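Local coordinates for universal stress protein (Archaeoglobus fulgidus, PDB 3LOQ) that binds adenosine monophosphate and probably serves as a nucleotide-binding universal stress protein, though its precise cellular role is not established, at residues 177-182 with 214-219; 39-44 with 164-169. One frame throughout, in Å; residues are numbered along the deposited sequence.

How the contacts relate
Contact 1 (177-182 with 214-219) and contact 2 (39-44 with 164-169) lie about 29 Å apart between centres and share no helix or strand. Both are partly buried, but the centre of contact 1 lies about 22 Å from the centre of the chain, that of contact 2 about 14 Å. Contact 1 works within the second half of the chain, joining the loop after strand 172-176 to helix 213-225 through apolar and Met-aromatic packing alone. Contact 2 joins the start of helix 42-47 to the loop between strands 157-160 and 172-176; it buries more surface and adds polar chemistry, a helix-borne carboxylate and, more weakly, a tyrosine hydroxyl receiving backbone N-H groups of that loop.

Contact 1 of 2, residues 177-182 with 214-219; sequences YDFSKW and ADLRVM
Phe179 reaches Leu216 and Met219 with the far rim of its ring: CE2 lies 3.6 Å from Leu216 CD2, and CE1 lies 4.0 Å from the selenium, SE, of Met219, a selenomethionine. Tyr177 meets the same two residues. Its CD2 touches Leu216 CD1 at 4.1 Å, and its OH lies 3.7 Å from Met219 CE, the side chains of Tyr177 and Met219 crossing nearly at a right angle. The selenium itself also makes an oblique Met-aromatic contact with each ring; a long, flexible side chain bent at chi3 (81°) can serve both. On the exposed flank, Asp215 offers only its CB, 4.2 Å from Phe179 CZ.

Behind these contacts, the two aromatic side chains position one another, Tyr177 CE2 lying over the rim of one Phe179 face. Leu216, buried, also packs on Val232 and Ile234 of strand 230-235, and Met219 and Tyr177 both rest on Leu187. Farther along, Asp178 OD1 accepts from Ser180 N at 3.1 Å in an Asx turn and from Ser180 OG, while Ser180 N-caps helix 181-197. This is side-chain packing of a strand-to-helix loop against a neighbouring helix in the parallel alpha/beta fold of the Usp family.

Contact 2 of 2, residues 39-44 with 164-169; sequences LEYLGD and MVVNSL
Asp44 turns its carboxylate onto the backbone of the 164-169 loop, where OD2 accepts from Asn167 N at 2.9 Å through its syn lone pair, the N-H...O angle being 143°. Asp44 OD1 takes a weak bond from Leu169 N at 3.3 Å. Asp44 is buried, so these two N-H groups meet its oxygens where solvent is scarce, a task suited to a short acidic side chain; with CG anti to the carbonyl carbon (chi1 -63°) the carboxylate is directed at the loop backbone, and the two bonds hold it there. Ser168 N is instead satisfied within the loop, bonding Val165 O at 3.0 Å to close a type II turn, with Asn167 third at a positive phi of 66°.

Tyr41 OH hydrogen-bonds to His162 O and weakly accepts from Val165 N at 3.5 Å. Compact, branched Val166 sets CG1 over the centre of one face of the Tyr41 ring, 3.5 Å from its centroid, a CH-pi contact; Leu169 CD1 lies obliquely, 4.1 Å from Tyr41 CE2. A leucine in place of Tyr41 would probably leave His162 O and Val165 N without their hydroxyl partner and Val166 CG1 without an aromatic face to rest on.

Leu169 packs on Tyr158 and Phe160 of strand 157-160, and Tyr41 also meets Phe160 and Pro284. The start of helix 42-47 is thereby fastened beside that strand and to the loop running on to strand 172-176.

Contact 1 of 2, residues 177-182 with 214-219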
loop_
_atom_site.group_PDB
_atom_site.type_symbol
_atom_site.label_atom_id
_atom_site.label_comp_id
_atom_site.label_asym_id
_atom_site.label_seq_id
_atom_site.Cartn_x
_atom_site.Cartn_y
_atom_site.Cartn_z
ATOM N N TYR A 177 -8.913 -12.591 1.461
ATOM C CA TYR A 177 -10.108 -12.489 0.639
ATOM C C TYR A 177 -11.381 -12.890 1.379
ATOM O O TYR A 177 -11.500 -14.008 1.869
ATOM C CB TYR A 177 -9.944 -13.334 -0.633
ATOM C CG TYR A 177 -11.116 -13.221 -1.587
ATOM C CD1 TYR A 177 -11.231 -12.143 -2.456
ATOM C CD2 TYR A 177 -12.108 -14.189 -1.614
ATOM C CE1 TYR A 177 -12.311 -12.030 -3.334
ATOM C CE2 TYR A 177 -13.196 -14.096 -2.490
ATOM C CZ TYR A 177 -13.291 -13.020 -3.344
ATOM O OH TYR A 177 -14.365 -12.940 -4.205
ATOM N N ASP A 178 -12.337 -11.975 1.447
ATOM C CA ASP A 178 -13.578 -12.235 2.166
ATOM C C ASP A 178 -14.829 -12.050 1.294
ATOM O O ASP A 178 -15.936 -11.936 1.825
ATOM C CB ASP A 178 -13.670 -11.342 3.417
ATOM C CG ASP A 178 -13.808 -9.872 3.080
ATOM O OD1 ASP A 178 -13.651 -9.513 1.885
ATOM O OD2 ASP A 178 -14.074 -9.067 4.012
ATOM N N PHE A 179 -14.651 -12.006 -0.028
ATOM C CA PHE A 179 -15.783 -11.862 -0.959
ATOM C C PHE A 179 -16.382 -10.460 -1.046
ATOM O O PHE A 179 -17.302 -10.238 -1.831
ATOM C CB PHE A 179 -16.902 -12.851 -0.632
ATOM C CG PHE A 179 -16.511 -14.289 -0.826
ATOM C CD1 PHE A 179 -16.496 -14.852 -2.094
ATOM C CD2 PHE A 179 -16.153 -15.079 0.257
ATOM C CE1 PHE A 179 -16.136 -16.179 -2.282
ATOM C CE2 PHE A 179 -15.791 -16.414 0.080
ATOM C CZ PHE A 179 -15.780 -16.963 -1.190
ATOM N N SER A 180 -15.875 -9.521 -0.248
ATOM C CA SER A 180 -16.418 -8.159 -0.218
ATOM C C SER A 180 -15.989 -7.464 -1.498
ATOM O O SER A 180 -15.111 -7.956 -2.196
ATOM C CB SER A 180 -15.851 -7.385 0.984
ATOM O OG SER A 180 -14.461 -7.102 0.794
ATOM N N LYS A 181 -16.580 -6.316 -1.808
ATOM C CA LYS A 181 -16.196 -5.632 -3.039
ATOM C C LYS A 181 -14.736 -5.143 -2.984
ATOM O O LYS A 181 -14.060 -5.095 -4.013
ATOM C CB LYS A 181 -17.142 -4.476 -3.343
ATOM C CG LYS A 181 -17.154 -3.385 -2.295
ATOM C CD LYS A 181 -18.592 -2.913 -2.023
ATOM C CE LYS A 181 -18.823 -1.507 -2.539
ATOM N NZ LYS A 181 -19.863 -0.795 -1.738
ATOM N N TRP A 182 -14.257 -4.774 -1.794
ATOM C CA TRP A 182 -12.859 -4.366 -1.644
ATOM C C TRP A 182 -11.905 -5.536 -1.874
ATOM O O TRP A 182 -10.942 -5.392 -2.609
ATOM C CB TRP A 182 -12.616 -3.676 -0.291
ATOM C CG TRP A 182 -13.608 -2.619 -0.123
ATOM C CD1 TRP A 182 -13.551 -1.354 -0.629
ATOM C CD2 TRP A 182 -14.877 -2.742 0.528
ATOM N NE1 TRP A 182 -14.693 -0.669 -0.297
ATOM C CE2 TRP A 182 -15.528 -1.501 0.398
ATOM C CE3 TRP A 182 -15.515 -3.774 1.221
ATOM C CZ2 TRP A 182 -16.803 -1.266 0.935
ATOM C CZ3 TRP A 182 -16.782 -3.540 1.750
ATOM C CH2 TRP A 182 -17.408 -2.298 1.605
ATOM N N ALA A 214 -16.739 -24.184 0.007
ATOM C CA ALA A 214 -17.113 -24.706 -1.296
ATOM C C ALA A 214 -16.897 -23.662 -2.404
ATOM O O ALA A 214 -16.256 -23.957 -3.412
ATOM C CB ALA A 214 -18.558 -25.200 -1.280
ATOM N N ASP A 215 -17.424 -22.451 -2.217
ATOM C CA ASP A 215 -17.260 -21.394 -3.218
ATOM C C ASP A 215 -15.790 -21.049 -3.469
ATOM O O ASP A 215 -15.394 -20.756 -4.601
ATOM C CB ASP A 215 -18.017 -20.136 -2.809
ATOM C CG ASP A 215 -19.481 -20.203 -3.158
ATOM O OD1 ASP A 215 -19.934 -21.249 -3.667
ATOM O OD2 ASP A 215 -20.181 -19.196 -2.947
ATOM N N LEU A 216 -14.984 -21.089 -2.415
ATOM C CA LEU A 216 -13.577 -20.733 -2.524
ATOM C C LEU A 216 -12.856 -21.802 -3.334
ATOM O O LEU A 216 -12.062 -21.508 -4.214
ATOM C CB LEU A 216 -12.960 -20.630 -1.133
ATOM C CG LEU A 216 -12.267 -19.344 -0.683
ATOM C CD1 LEU A 216 -12.143 -18.319 -1.799
ATOM C CD2 LEU A 216 -13.032 -18.766 0.489
ATOM N N ARG A 217 -13.149 -23.054 -3.031
ATOM C CA ARG A 217 -12.585 -24.160 -3.781
ATOM C C ARG A 217 -12.940 -24.041 -5.268
ATOM O O ARG A 217 -12.090 -24.246 -6.148
ATOM C CB ARG A 217 -13.093 -25.482 -3.206
ATOM C CG ARG A 217 -12.000 -26.416 -2.690
ATOM C CD ARG A 217 -11.228 -25.847 -1.489
ATOM N NE ARG A 217 -9.782 -25.985 -1.684
ATOM C CZ ARG A 217 -8.864 -25.840 -0.731
ATOM N NH1 ARG A 217 -9.230 -25.567 0.519
ATOM N NH2 ARG A 217 -7.577 -25.979 -1.028
ATOM N N VAL A 218 -14.194 -23.696 -5.554
ATOM C CA VAL A 218 -14.628 -23.535 -6.942
ATOM C C VAL A 218 -13.801 -22.458 -7.633
ATOM O O VAL A 218 -13.288 -22.654 -8.736
ATOM C CB VAL A 218 -16.114 -23.157 -7.045
ATOM C CG1 VAL A 218 -16.407 -22.617 -8.416
ATOM C CG2 VAL A 218 -16.980 -24.367 -6.772
HETATM N N MSE A 219 -13.648 -21.322 -6.966
HETATM C CA MSE A 219 -12.813 -20.261 -7.511
HETATM C C MSE A 219 -11.360 -20.635 -7.780
HETATM O O MSE A 219 -10.795 -20.215 -8.792
HETATM C CB MSE A 219 -12.900 -19.015 -6.653
HETATM C CG MSE A 219 -14.055 -18.131 -7.157
HETATM SE SE MSE A 219 -14.425 -16.817 -5.863
HETATM C CE MSE A 219 -12.995 -15.573 -6.335
#

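Contact 2 of 2, residues 39-44 with 164-169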
loop_
_atom_site.group_PDB
_atom_site.type_symbol
_atom_site.label_atom_id
_atom_site.label_comp_id
_atom_site.label_asym_id
_atom_site.label_seq_id
_atom_site.Cartn_x
_atom_site.Cartn_y
_atom_site.Cartn_z
ATOM N N LEU A 39 11.521 3.247 -2.882
ATOM C CA LEU A 39 12.436 3.477 -4.003
ATOM C C LEU A 39 13.284 2.251 -4.334
ATOM O O LEU A 39 13.837 2.150 -5.425
ATOM C CB LEU A 39 13.324 4.704 -3.747
ATOM C CG LEU A 39 12.519 5.994 -3.541
ATOM C CD1 LEU A 39 13.406 7.133 -3.103
ATOM C CD2 LEU A 39 11.766 6.365 -4.805
ATOM N N GLU A 40 13.380 1.313 -3.400
ATOM C CA GLU A 40 14.122 0.086 -3.664
ATOM C C GLU A 40 13.347 -0.851 -4.596
ATOM O O GLU A 40 13.898 -1.810 -5.128
ATOM C CB GLU A 40 14.492 -0.612 -2.354
ATOM C CG GLU A 40 15.773 -0.087 -1.710
ATOM C CD GLU A 40 15.641 0.144 -0.204
ATOM O OE1 GLU A 40 15.937 -0.781 0.589
ATOM O OE2 GLU A 40 15.253 1.266 0.187
ATOM N N TYR A 41 12.067 -0.558 -4.807
ATOM C CA TYR A 41 11.207 -1.444 -5.575
ATOM C C TYR A 41 10.866 -0.876 -6.949
ATOM O O TYR A 41 9.964 -1.370 -7.625
ATOM C CB TYR A 41 9.922 -1.720 -4.790
ATOM C CG TYR A 41 10.152 -2.569 -3.555
ATOM C CD1 TYR A 41 10.461 -1.989 -2.331
ATOM C CD2 TYR A 41 10.081 -3.955 -3.624
ATOM C CE1 TYR A 41 10.683 -2.775 -1.204
ATOM C CE2 TYR A 41 10.288 -4.744 -2.506
ATOM C CZ TYR A 41 10.590 -4.155 -1.300
ATOM O OH TYR A 41 10.802 -4.952 -0.191
ATOM N N LEU A 42 11.569 0.173 -7.360
ATOM C CA LEU A 42 11.255 0.809 -8.634
ATOM C C LEU A 42 11.246 -0.179 -9.822
ATOM O O LEU A 42 10.393 -0.079 -10.714
ATOM C CB LEU A 42 12.199 1.983 -8.894
ATOM C CG LEU A 42 11.925 3.217 -8.036
ATOM C CD1 LEU A 42 12.977 4.292 -8.265
ATOM C CD2 LEU A 42 10.528 3.759 -8.313
ATOM N N GLY A 43 12.173 -1.140 -9.825
ATOM C CA GLY A 43 12.210 -2.150 -10.879
ATOM C C GLY A 43 10.910 -2.941 -10.948
ATOM O O GLY A 43 10.350 -3.169 -12.028
ATOM N N ASP A 44 10.416 -3.355 -9.784
ATOM C CA ASP A 44 9.178 -4.123 -9.706
ATOM C C ASP A 44 7.995 -3.337 -10.260
ATOM O O ASP A 44 7.150 -3.882 -10.960
ATOM C CB ASP A 44 8.903 -4.551 -8.268
ATOM C CG ASP A 44 9.970 -5.477 -7.732
ATOM O OD1 ASP A 44 9.954 -6.666 -8.117
ATOM O OD2 ASP A 44 10.822 -5.019 -6.930
HETATM N N MSE A 164 13.132 -6.600 1.947
HETATM C CA MSE A 164 13.340 -8.043 1.926
HETATM C C MSE A 164 13.032 -8.715 0.582
HETATM O O MSE A 164 13.592 -9.762 0.262
HETATM C CB MSE A 164 12.554 -8.728 3.048
HETATM C CG MSE A 164 12.872 -10.225 3.177
HETATM SE SE MSE A 164 11.895 -11.150 4.591
HETATM C CE MSE A 164 12.618 -10.172 6.130
ATOM N N VAL A 165 12.136 -8.138 -0.208
ATOM C CA VAL A 165 11.735 -8.822 -1.435
ATOM C C VAL A 165 11.866 -7.990 -2.720
ATOM O O VAL A 165 11.064 -8.147 -3.650
ATOM C CB VAL A 165 10.314 -9.428 -1.304
ATOM C CG1 VAL A 165 10.338 -10.607 -0.342
ATOM C CG2 VAL A 165 9.305 -8.371 -0.848
ATOM N N VAL A 166 12.887 -7.131 -2.795
ATOM C CA VAL A 166 13.098 -6.357 -4.018
ATOM C C VAL A 166 13.399 -7.290 -5.187
ATOM O O VAL A 166 14.009 -8.351 -5.014
ATOM C CB VAL A 166 14.184 -5.278 -3.870
ATOM C CG1 VAL A 166 13.789 -4.288 -2.764
ATOM C CG2 VAL A 166 15.509 -5.914 -3.571
ATOM N N ASN A 167 12.930 -6.896 -6.367
ATOM C CA ASN A 167 12.987 -7.734 -7.565
ATOM C C ASN A 167 12.126 -9.018 -7.498
ATOM O O ASN A 167 12.101 -9.812 -8.445
ATOM C CB ASN A 167 14.439 -8.042 -7.913
ATOM C CG ASN A 167 15.249 -6.782 -8.142
ATOM O OD1 ASN A 167 14.773 -5.831 -8.771
ATOM N ND2 ASN A 167 16.476 -6.758 -7.620
ATOM N N SER A 168 11.413 -9.205 -6.389
ATOM C CA SER A 168 10.594 -10.398 -6.193
ATOM C C SER A 168 9.202 -10.025 -5.711
ATOM O O SER A 168 8.424 -10.883 -5.297
ATOM C CB SER A 168 11.243 -11.315 -5.164
ATOM O OG SER A 168 12.491 -11.750 -5.629
ATOM N N LEU A 169 8.900 -8.737 -5.760
ATOM C CA LEU A 169 7.700 -8.213 -5.127
ATOM C C LEU A 169 6.436 -9.021 -5.469
ATOM O O LEU A 169 5.688 -9.430 -4.576
ATOM C CB LEU A 169 7.522 -6.741 -5.479
ATOM C CG LEU A 169 6.368 -6.075 -4.714
ATOM C CD1 LEU A 169 6.541 -6.253 -3.221
ATOM C CD2 LEU A 169 6.286 -4.619 -5.060
#